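Local coordinates for protein beta-galactosidase (Bacillus circulans subsp. alkalophilus, PDB 3TTY) that hydrolyses terminal beta-galactosyl linkages as a TIM-barrel glycoside hydrolase that binds galactose in its active site, at residues K169-T174 / Y221-S226; V335-D340 / G616-E621; A620-N625 / Y629-N634. One frame throughout, in Å; residues are numbered along the deposited sequence.

Interaction 1 (K169-T174 / Y221-S226)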
loop_
_atom_site.group_PDB
_atom_site.type_symbol
_atom_site.label_atom_id
_atom_site.label_comp_id
_atom_site.label_asym_id
_atom_site.label_seq_id
_atom_site.Cartn_x
_atom_site.Cartn_y
_atom_site.Cartn_z
ATOM N N LYS A 169 27.530 24.017 -6.292
ATOM C CA LYS A 169 28.500 25.022 -6.730
ATOM C C LYS A 169 29.935 24.465 -6.636
ATOM O O LYS A 169 30.769 24.722 -7.498
ATOM C CB LYS A 169 28.358 26.306 -5.903
ATOM C CG LYS A 169 26.975 26.942 -6.008
ATOM C CD LYS A 169 26.769 28.106 -5.019
ATOM C CE LYS A 169 25.278 28.462 -4.902
ATOM N NZ LYS A 169 25.036 29.700 -4.085
ATOM N N GLU A 170 30.205 23.685 -5.594
ATOM C CA GLU A 170 31.509 23.069 -5.432
ATOM C C GLU A 170 31.723 21.982 -6.465
ATOM O O GLU A 170 32.822 21.821 -6.980
ATOM C CB GLU A 170 31.674 22.489 -4.027
ATOM C CG GLU A 170 31.211 23.440 -2.934
ATOM C CD GLU A 170 32.094 23.438 -1.710
ATOM O OE1 GLU A 170 31.592 23.062 -0.617
ATOM O OE2 GLU A 170 33.278 23.841 -1.839
ATOM N N ARG A 171 30.672 21.234 -6.776
ATOM C CA ARG A 171 30.829 20.102 -7.671
ATOM C C ARG A 171 30.985 20.575 -9.115
ATOM O O ARG A 171 31.903 20.141 -9.821
ATOM C CB ARG A 171 29.652 19.128 -7.550
ATOM C CG ARG A 171 29.851 17.810 -8.304
ATOM C CD ARG A 171 28.698 16.831 -8.051
ATOM N NE ARG A 171 28.805 15.631 -8.879
ATOM C CZ ARG A 171 29.447 14.520 -8.509
ATOM N NH1 ARG A 171 30.023 14.436 -7.314
ATOM N NH2 ARG A 171 29.496 13.479 -9.330
ATOM N N TYR A 172 30.099 21.468 -9.550
ATOM C CA TYR A 172 30.010 21.764 -10.970
ATOM C C TYR A 172 30.618 23.097 -11.390
ATOM O O TYR A 172 30.963 23.271 -12.548
ATOM C CB TYR A 172 28.562 21.681 -11.439
ATOM C CG TYR A 172 28.000 20.302 -11.324
ATOM C CD1 TYR A 172 28.459 19.279 -12.148
ATOM C CD2 TYR A 172 27.014 20.011 -10.383
ATOM C CE1 TYR A 172 27.956 17.994 -12.035
ATOM C CE2 TYR A 172 26.509 18.743 -10.268
ATOM C CZ TYR A 172 26.974 17.737 -11.095
ATOM O OH TYR A 172 26.457 16.475 -10.975
ATOM N N GLY A 173 30.724 24.033 -10.455
ATOM C CA GLY A 173 31.361 25.308 -10.730
ATOM C C GLY A 173 30.454 26.347 -11.358
ATOM O O GLY A 173 30.365 27.479 -10.880
ATOM N N THR A 174 29.780 25.972 -12.440
ATOM C CA THR A 174 28.916 26.912 -13.138
ATOM C C THR A 174 27.538 26.317 -13.386
ATOM O O THR A 174 27.382 25.108 -13.462
ATOM C CB THR A 174 29.495 27.284 -14.521
ATOM O OG1 THR A 174 29.593 26.100 -15.324
ATOM C CG2 THR A 174 30.867 27.927 -14.391
ATOM N N TYR A 221 21.617 14.360 -4.875
ATOM C CA TYR A 221 21.131 14.658 -3.537
ATOM C C TYR A 221 21.521 13.538 -2.559
ATOM O O TYR A 221 21.894 13.795 -1.403
ATOM C CB TYR A 221 19.622 14.910 -3.542
ATOM C CG TYR A 221 19.167 15.638 -2.303
ATOM C CD1 TYR A 221 19.352 17.018 -2.175
ATOM C CD2 TYR A 221 18.562 14.948 -1.251
ATOM C CE1 TYR A 221 18.939 17.691 -1.030
ATOM C CE2 TYR A 221 18.144 15.610 -0.112
ATOM C CZ TYR A 221 18.343 16.975 -0.005
ATOM O OH TYR A 221 17.936 17.618 1.128
ATOM N N ARG A 222 21.460 12.297 -3.037
ATOM C CA ARG A 222 21.897 11.167 -2.235
ATOM C C ARG A 222 23.401 11.248 -1.943
ATOM O O ARG A 222 23.829 10.993 -0.814
ATOM C CB ARG A 222 21.488 9.841 -2.893
ATOM C CG ARG A 222 19.998 9.547 -2.750
ATOM C CD ARG A 222 19.434 8.681 -3.872
ATOM N NE ARG A 222 18.016 8.373 -3.651
ATOM C CZ ARG A 222 17.013 9.223 -3.888
ATOM N NH1 ARG A 222 17.266 10.439 -4.363
ATOM N NH2 ARG A 222 15.757 8.863 -3.647
ATOM N N ARG A 223 24.207 11.642 -2.932
ATOM C CA ARG A 223 25.626 11.880 -2.653
ATOM C C ARG A 223 25.758 12.915 -1.535
ATOM O O ARG A 223 26.512 12.733 -0.585
ATOM C CB ARG A 223 26.370 12.377 -3.892
ATOM C CG ARG A 223 26.380 11.430 -5.058
ATOM C CD ARG A 223 27.048 12.050 -6.282
ATOM N NE ARG A 223 27.556 11.018 -7.187
ATOM C CZ ARG A 223 27.360 10.982 -8.500
ATOM N NH1 ARG A 223 26.659 11.938 -9.104
ATOM N NH2 ARG A 223 27.869 9.978 -9.215
ATOM N N PHE A 224 25.004 14.000 -1.670
ATOM C CA PHE A 224 25.071 15.146 -0.773
ATOM C C PHE A 224 24.684 14.786 0.662
ATOM O O PHE A 224 25.398 15.106 1.623
ATOM C CB PHE A 224 24.167 16.260 -1.332
ATOM C CG PHE A 224 23.831 17.333 -0.342
ATOM C CD1 PHE A 224 24.822 18.144 0.188
ATOM C CD2 PHE A 224 22.523 17.541 0.045
ATOM C CE1 PHE A 224 24.514 19.138 1.111
ATOM C CE2 PHE A 224 22.203 18.524 0.970
ATOM C CZ PHE A 224 23.202 19.327 1.504
ATOM N N GLN A 225 23.540 14.123 0.807
ATOM C CA GLN A 225 23.080 13.648 2.112
ATOM C C GLN A 225 24.110 12.723 2.760
ATOM O O GLN A 225 24.439 12.859 3.934
ATOM C CB GLN A 225 21.729 12.944 1.965
ATOM C CG GLN A 225 20.554 13.920 1.807
ATOM C CD GLN A 225 20.359 14.766 3.044
ATOM O OE1 GLN A 225 19.962 14.261 4.092
ATOM N NE2 GLN A 225 20.654 16.056 2.938
ATOM N N SER A 226 24.634 11.791 1.975
ATOM C CA SER A 226 25.674 10.911 2.455
ATOM C C SER A 226 26.895 11.737 2.891
ATOM O O SER A 226 27.371 11.572 4.011
ATOM C CB SER A 226 26.021 9.879 1.390
ATOM O OG SER A 226 26.969 8.948 1.876
#
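Arg171, on helix 158-172, and Arg223, on helix 215-243, meet through their guanidinium groups in an offset stack. The groups lie close to parallel, with planes 17° apart and centres 4.1 Å from each other, although the two side chains cross at about a right angle. Arg171 NH2 stands over one face of the Arg223 group, displaced toward its rim, and comes to 3.2 Å from Arg223 NH1. Both atoms are donors, which excludes a hydrogen bond between them. On the other partner, Arg223 CD lies over a face of the Arg171 guanidinium, where its methylene meets the flat surface.

Arginine suits this span because a long, jointed chain is needed: the nearest CA atoms, those of Arg171 and Phe224, are 10.3 Å apart. Arg171 reaches across with CG anti to the backbone N (chi1 -171°) and the chain extended to NE. Its CG lies over the centre of the Tyr172 ring, and its NE makes a weak hydrogen bond of 3.3 Å to Tyr172 OH. Farther out, Arg223 forms salt bridges from NE to Glu406 and from NH1 to Asp220, while NH2 donates to the carbonyl of Glu493. Asp220 also bonds Tyr172 OH, linking the supports of the two arginines. A leucine in place of Arg223 would probably leave Glu406 without this charge partner and Arg171 without the flat surface beneath it. The surrounding carboxylates and carbonyl probably offset the like charges, making a close arginine pair tolerable between these helices of the barrel domain.

Interaction 2 (V335-D340 / G616-E621)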
loop_
_atom_site.group_PDB
_atom_site.type_symbol
_atom_site.label_atom_id
_atom_site.label_comp_id
_atom_site.label_asym_id
_atom_site.label_seq_id
_atom_site.Cartn_x
_atom_site.Cartn_y
_atom_site.Cartn_z
ATOM N N VAL A 335 33.539 -13.873 11.987
ATOM C CA VAL A 335 34.981 -13.961 12.161
ATOM C C VAL A 335 35.647 -14.486 10.890
ATOM O O VAL A 335 36.684 -13.978 10.460
ATOM C CB VAL A 335 35.351 -14.866 13.353
ATOM C CG1 VAL A 335 36.872 -14.973 13.487
ATOM C CG2 VAL A 335 34.711 -14.334 14.636
ATOM N N ALA A 336 35.025 -15.500 10.294
ATOM C CA ALA A 336 35.501 -16.126 9.065
ATOM C C ALA A 336 35.684 -15.104 7.939
ATOM O O ALA A 336 36.504 -15.296 7.041
ATOM C CB ALA A 336 34.517 -17.201 8.628
ATOM N N HIS A 337 34.911 -14.021 7.982
ATOM C CA HIS A 337 34.965 -13.037 6.909
ATOM C C HIS A 337 35.707 -11.760 7.257
ATOM O O HIS A 337 35.735 -10.830 6.461
ATOM C CB HIS A 337 33.576 -12.763 6.339
ATOM C CG HIS A 337 32.986 -13.951 5.647
ATOM N ND1 HIS A 337 33.409 -14.369 4.404
ATOM C CD2 HIS A 337 32.049 -14.841 6.045
ATOM C CE1 HIS A 337 32.737 -15.451 4.054
ATOM N NE2 HIS A 337 31.902 -15.755 5.030
ATOM N N GLY A 338 36.356 -11.734 8.418
ATOM C CA GLY A 338 37.244 -10.634 8.745
ATOM C C GLY A 338 36.980 -9.968 10.078
ATOM O O GLY A 338 37.692 -9.053 10.466
ATOM N N ALA A 339 35.958 -10.421 10.792
ATOM C CA ALA A 339 35.617 -9.816 12.080
ATOM C C ALA A 339 36.622 -10.193 13.167
ATOM O O ALA A 339 36.933 -11.364 13.348
ATOM C CB ALA A 339 34.198 -10.213 12.499
ATOM N N ASP A 340 37.130 -9.197 13.884
ATOM C CA ASP A 340 38.071 -9.433 14.977
ATOM C C ASP A 340 37.445 -9.106 16.328
ATOM O O ASP A 340 38.136 -8.976 17.338
ATOM C CB ASP A 340 39.367 -8.639 14.776
ATOM C CG ASP A 340 40.376 -9.376 13.906
ATOM O OD1 ASP A 340 40.032 -10.468 13.408
ATOM O OD2 ASP A 340 41.503 -8.858 13.718
ATOM N N GLY A 616 25.557 -26.408 1.911
ATOM C CA GLY A 616 25.271 -25.744 3.165
ATOM C C GLY A 616 26.424 -25.790 4.142
ATOM O O GLY A 616 26.298 -25.346 5.273
ATOM N N VAL A 617 27.548 -26.346 3.711
ATOM C CA VAL A 617 28.736 -26.339 4.544
ATOM C C VAL A 617 29.686 -25.300 3.977
ATOM O O VAL A 617 30.391 -25.539 2.997
ATOM C CB VAL A 617 29.422 -27.719 4.604
ATOM C CG1 VAL A 617 30.753 -27.626 5.364
ATOM C CG2 VAL A 617 28.490 -28.741 5.242
ATOM N N GLU A 618 29.690 -24.135 4.599
ATOM C CA GLU A 618 30.457 -23.019 4.091
ATOM C C GLU A 618 31.917 -23.110 4.505
ATOM O O GLU A 618 32.237 -23.399 5.663
ATOM C CB GLU A 618 29.843 -21.714 4.584
ATOM C CG GLU A 618 30.679 -20.486 4.293
ATOM C CD GLU A 618 30.088 -19.248 4.924
ATOM O OE1 GLU A 618 29.042 -19.370 5.597
ATOM O OE2 GLU A 618 30.679 -18.164 4.763
ATOM N N VAL A 619 32.809 -22.872 3.553
ATOM C CA VAL A 619 34.216 -22.780 3.887
ATOM C C VAL A 619 34.812 -21.441 3.448
ATOM O O VAL A 619 34.634 -21.018 2.309
ATOM C CB VAL A 619 35.015 -23.934 3.270
ATOM C CG1 VAL A 619 36.456 -23.880 3.751
ATOM C CG2 VAL A 619 34.373 -25.268 3.624
ATOM N N ALA A 620 35.524 -20.785 4.356
ATOM C CA ALA A 620 36.171 -19.524 4.038
ATOM C C ALA A 620 37.528 -19.469 4.714
ATOM O O ALA A 620 37.758 -20.145 5.714
ATOM C CB ALA A 620 35.302 -18.352 4.471
ATOM N N GLU A 621 38.426 -18.648 4.181
ATOM C CA GLU A 621 39.803 -18.672 4.628
ATOM C C GLU A 621 40.306 -17.308 5.064
ATOM O O GLU A 621 40.063 -16.303 4.399
ATOM C CB GLU A 621 40.715 -19.214 3.515
ATOM C CG GLU A 621 42.199 -19.273 3.914
ATOM C CD GLU A 621 43.136 -19.461 2.720
ATOM O OE1 GLU A 621 43.045 -18.662 1.762
ATOM O OE2 GLU A 621 43.955 -20.411 2.732
HETATM O O HOH W 1 37.366 -15.035 4.325
#
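The end of helix 326-336 comes against strand 617-624 where the CA atoms of Ala336 and Ala620 lie 6.1 Å apart, near enough for one water to join Ala336 O and Glu621 O by donating to both. Alanine suits both places, since the small methyl groups, with CB atoms 4.4 Å from each other, allow the helix end to settle close to the strand. Gly338, with positive phi, is the C-prime residue of the Schellman motif that ends the helix.

The polar link lies alongside. His337 NE2 donates to Glu618 OE2 over 2.7 Å, with an angle of 158° at the hydrogen. The oxygen lies at the ring edge, close to the imidazole plane, and is approached nearly in line with its own C-O bond. Glu618 gets there on an extended chain with CG anti to the backbone N (chi1 171°), arriving from the opposite direction to the histidine. Ala620 CB comes to 3.9 Å from His337 CE1.

Glu618 OE1 in turn accepts from His635 and Gln333. A buried carboxylate thus has donors on both oxygens, which probably favours its charged form and ties the C-terminal domain to the barrel through a polar bond as well as methyl contacts.

Interaction 3 (A620-N625 / Y629-N634)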
loop_
_atom_site.group_PDB
_atom_site.type_symbol
_atom_site.label_atom_id
_atom_site.label_comp_id
_atom_site.label_asym_id
_atom_site.label_seq_id
_atom_site.Cartn_x
_atom_site.Cartn_y
_atom_site.Cartn_z
ATOM N N ALA A 620 35.524 -20.785 4.356
ATOM C CA ALA A 620 36.171 -19.524 4.038
ATOM C C ALA A 620 37.528 -19.469 4.714
ATOM O O ALA A 620 37.758 -20.145 5.714
ATOM C CB ALA A 620 35.302 -18.352 4.471
ATOM N N GLU A 621 38.426 -18.648 4.181
ATOM C CA GLU A 621 39.803 -18.672 4.628
ATOM C C GLU A 621 40.306 -17.308 5.064
ATOM O O GLU A 621 40.063 -16.303 4.399
ATOM C CB GLU A 621 40.715 -19.214 3.515
ATOM C CG GLU A 621 42.199 -19.273 3.914
ATOM C CD GLU A 621 43.136 -19.461 2.720
ATOM O OE1 GLU A 621 43.045 -18.662 1.762
ATOM O OE2 GLU A 621 43.955 -20.411 2.732
ATOM N N ARG A 622 41.010 -17.285 6.189
ATOM C CA ARG A 622 41.819 -16.138 6.569
ATOM C C ARG A 622 43.257 -16.616 6.756
ATOM O O ARG A 622 43.495 -17.723 7.236
ATOM C CB ARG A 622 41.290 -15.482 7.850
ATOM C CG ARG A 622 39.911 -14.842 7.714
ATOM C CD ARG A 622 39.412 -14.258 9.043
ATOM N NE ARG A 622 40.158 -13.072 9.452
ATOM C CZ ARG A 622 39.928 -12.370 10.559
ATOM N NH1 ARG A 622 38.959 -12.716 11.393
ATOM N NH2 ARG A 622 40.683 -11.324 10.841
ATOM N N VAL A 623 44.207 -15.768 6.382
ATOM C CA VAL A 623 45.616 -16.126 6.376
ATOM C C VAL A 623 46.430 -15.137 7.193
ATOM O O VAL A 623 46.278 -13.925 7.058
ATOM C CB VAL A 623 46.167 -16.154 4.934
ATOM C CG1 VAL A 623 47.674 -16.336 4.942
ATOM C CG2 VAL A 623 45.482 -17.246 4.115
ATOM N N LYS A 624 47.295 -15.656 8.049
ATOM C CA LYS A 624 48.109 -14.811 8.910
ATOM C C LYS A 624 49.551 -15.279 8.787
ATOM O O LYS A 624 49.896 -16.385 9.211
ATOM C CB LYS A 624 47.627 -14.904 10.361
ATOM C CG LYS A 624 48.364 -13.997 11.349
ATOM C CD LYS A 624 47.896 -14.296 12.772
ATOM C CE LYS A 624 48.125 -13.127 13.712
ATOM N NZ LYS A 624 47.355 -13.328 14.979
ATOM N N ASN A 625 50.375 -14.440 8.167
ATOM C CA ASN A 625 51.756 -14.793 7.840
ATOM C C ASN A 625 51.902 -16.069 6.982
ATOM O O ASN A 625 51.599 -16.061 5.781
ATOM C CB ASN A 625 52.591 -14.842 9.117
ATOM C CG ASN A 625 52.658 -13.486 9.801
ATOM O OD1 ASN A 625 52.265 -13.334 10.963
ATOM N ND2 ASN A 625 53.135 -12.481 9.066
ATOM N N TYR A 629 43.873 -20.413 8.051
ATOM C CA TYR A 629 42.739 -20.869 8.840
ATOM C C TYR A 629 41.503 -21.095 7.977
ATOM O O TYR A 629 40.954 -20.150 7.400
ATOM C CB TYR A 629 42.429 -19.873 9.957
ATOM C CG TYR A 629 43.615 -19.638 10.844
ATOM C CD1 TYR A 629 44.032 -20.613 11.746
ATOM C CD2 TYR A 629 44.339 -18.456 10.772
ATOM C CE1 TYR A 629 45.135 -20.415 12.558
ATOM C CE2 TYR A 629 45.448 -18.251 11.578
ATOM C CZ TYR A 629 45.839 -19.235 12.473
ATOM O OH TYR A 629 46.940 -19.040 13.282
ATOM N N LEU A 630 41.076 -22.353 7.878
ATOM C CA LEU A 630 39.850 -22.674 7.154
ATOM C C LEU A 630 38.683 -22.719 8.120
ATOM O O LEU A 630 38.613 -23.608 8.978
ATOM C CB LEU A 630 39.947 -24.013 6.429
ATOM C CG LEU A 630 40.950 -24.167 5.295
ATOM C CD1 LEU A 630 40.558 -25.383 4.450
ATOM C CD2 LEU A 630 40.986 -22.920 4.460
ATOM N N PHE A 631 37.776 -21.760 7.979
ATOM C CA PHE A 631 36.559 -21.738 8.766
ATOM C C PHE A 631 35.519 -22.624 8.100
ATOM O O PHE A 631 35.048 -22.331 7.000
ATOM C CB PHE A 631 36.052 -20.300 8.923
ATOM C CG PHE A 631 36.948 -19.437 9.779
ATOM C CD1 PHE A 631 36.592 -19.116 11.084
ATOM C CD2 PHE A 631 38.151 -18.959 9.282
ATOM C CE1 PHE A 631 37.420 -18.342 11.877
ATOM C CE2 PHE A 631 38.982 -18.173 10.067
ATOM C CZ PHE A 631 38.616 -17.864 11.372
ATOM N N VAL A 632 35.175 -23.726 8.758
ATOM C CA VAL A 632 34.183 -24.643 8.225
ATOM C C VAL A 632 32.912 -24.517 9.031
ATOM O O VAL A 632 32.925 -24.642 10.254
ATOM C CB VAL A 632 34.650 -26.095 8.272
ATOM C CG1 VAL A 632 33.639 -26.990 7.567
ATOM C CG2 VAL A 632 36.022 -26.221 7.642
ATOM N N MET A 633 31.808 -24.265 8.336
ATOM C CA MET A 633 30.574 -23.892 9.000
ATOM C C MET A 633 29.412 -24.637 8.397
ATOM O O MET A 633 29.071 -24.453 7.233
ATOM C CB MET A 633 30.397 -22.381 8.945
ATOM C CG MET A 633 31.574 -21.681 9.644
ATOM S SD MET A 633 31.838 -19.963 9.226
ATOM C CE MET A 633 32.312 -20.073 7.496
ATOM N N ASN A 634 28.817 -25.504 9.203
ATOM C CA ASN A 634 27.724 -26.335 8.744
ATOM C C ASN A 634 26.393 -25.706 9.075
ATOM O O ASN A 634 25.958 -25.765 10.213
ATOM C CB ASN A 634 27.806 -27.719 9.387
ATOM C CG ASN A 634 26.705 -28.637 8.918
ATOM O OD1 ASN A 634 25.966 -28.313 7.980
ATOM N ND2 ASN A 634 26.586 -29.799 9.561
#
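Tyr629 O is held by two groups of the facing strand: Arg622 N donates to it over 3.1 Å, and Glu621 CA makes a CA-H...O contact at 3.3 Å. Returning the bond, Tyr629 N donates to Arg622 O, at 2.8 Å and nearly straight, with 166° at the hydrogen. Ala620 and Phe631 form the next hydrogen-bonded antiparallel pair, and between the two lies the non-hydrogen-bonded pair Glu621-Leu630.

In that middle pair Leu630 CD2 rests 3.8 Å from Glu621 CB, so leucine covers the aliphatic base of a residue whose carboxylate turns to Ser628 and Arg674. The other face carries Ala620, Arg622, Tyr629 and Phe631. Arginine suits this face: Arg622 CD comes to 4.1 Å from Phe631 CE2, and the bend beyond it (chi3 70°) turns the guanidinium toward the barrel. Lys624 CB meets the edge of the Tyr629 ring, while Lys624 NZ bonds Thr389 O.

This hairpin begins the five-stranded antiparallel sheet of the C-terminal domain, with strand 669-674 next to 627-634. Phe631 touches Ile671 there and also Val335 and Ala336, while Arg622 bonds Val335 O and Ala339 O and forms a salt bridge with Asp340, joining the sheet to helix 326-336 and the start of the last barrel strand, 339-344.

In the fold
Interaction 1 comes first along the chain and lies on the opposite side of the chain's centre from the other two, its centre 38 Å from that of interaction 2 and 42 Å from that of interaction 3. It joins two helices of the barrel domain. Interactions 2 and 3 are centred only 6 Å apart, share Ala620 and Glu621, and both use strand 617-624. Interaction 2 brings that strand to the end of helix 326-336, far earlier in the chain, and interaction 3 pairs it with its hairpin partner, 627-634. One strand therefore serves both the sheet of the C-terminal domain and that domain's junction with the barrel.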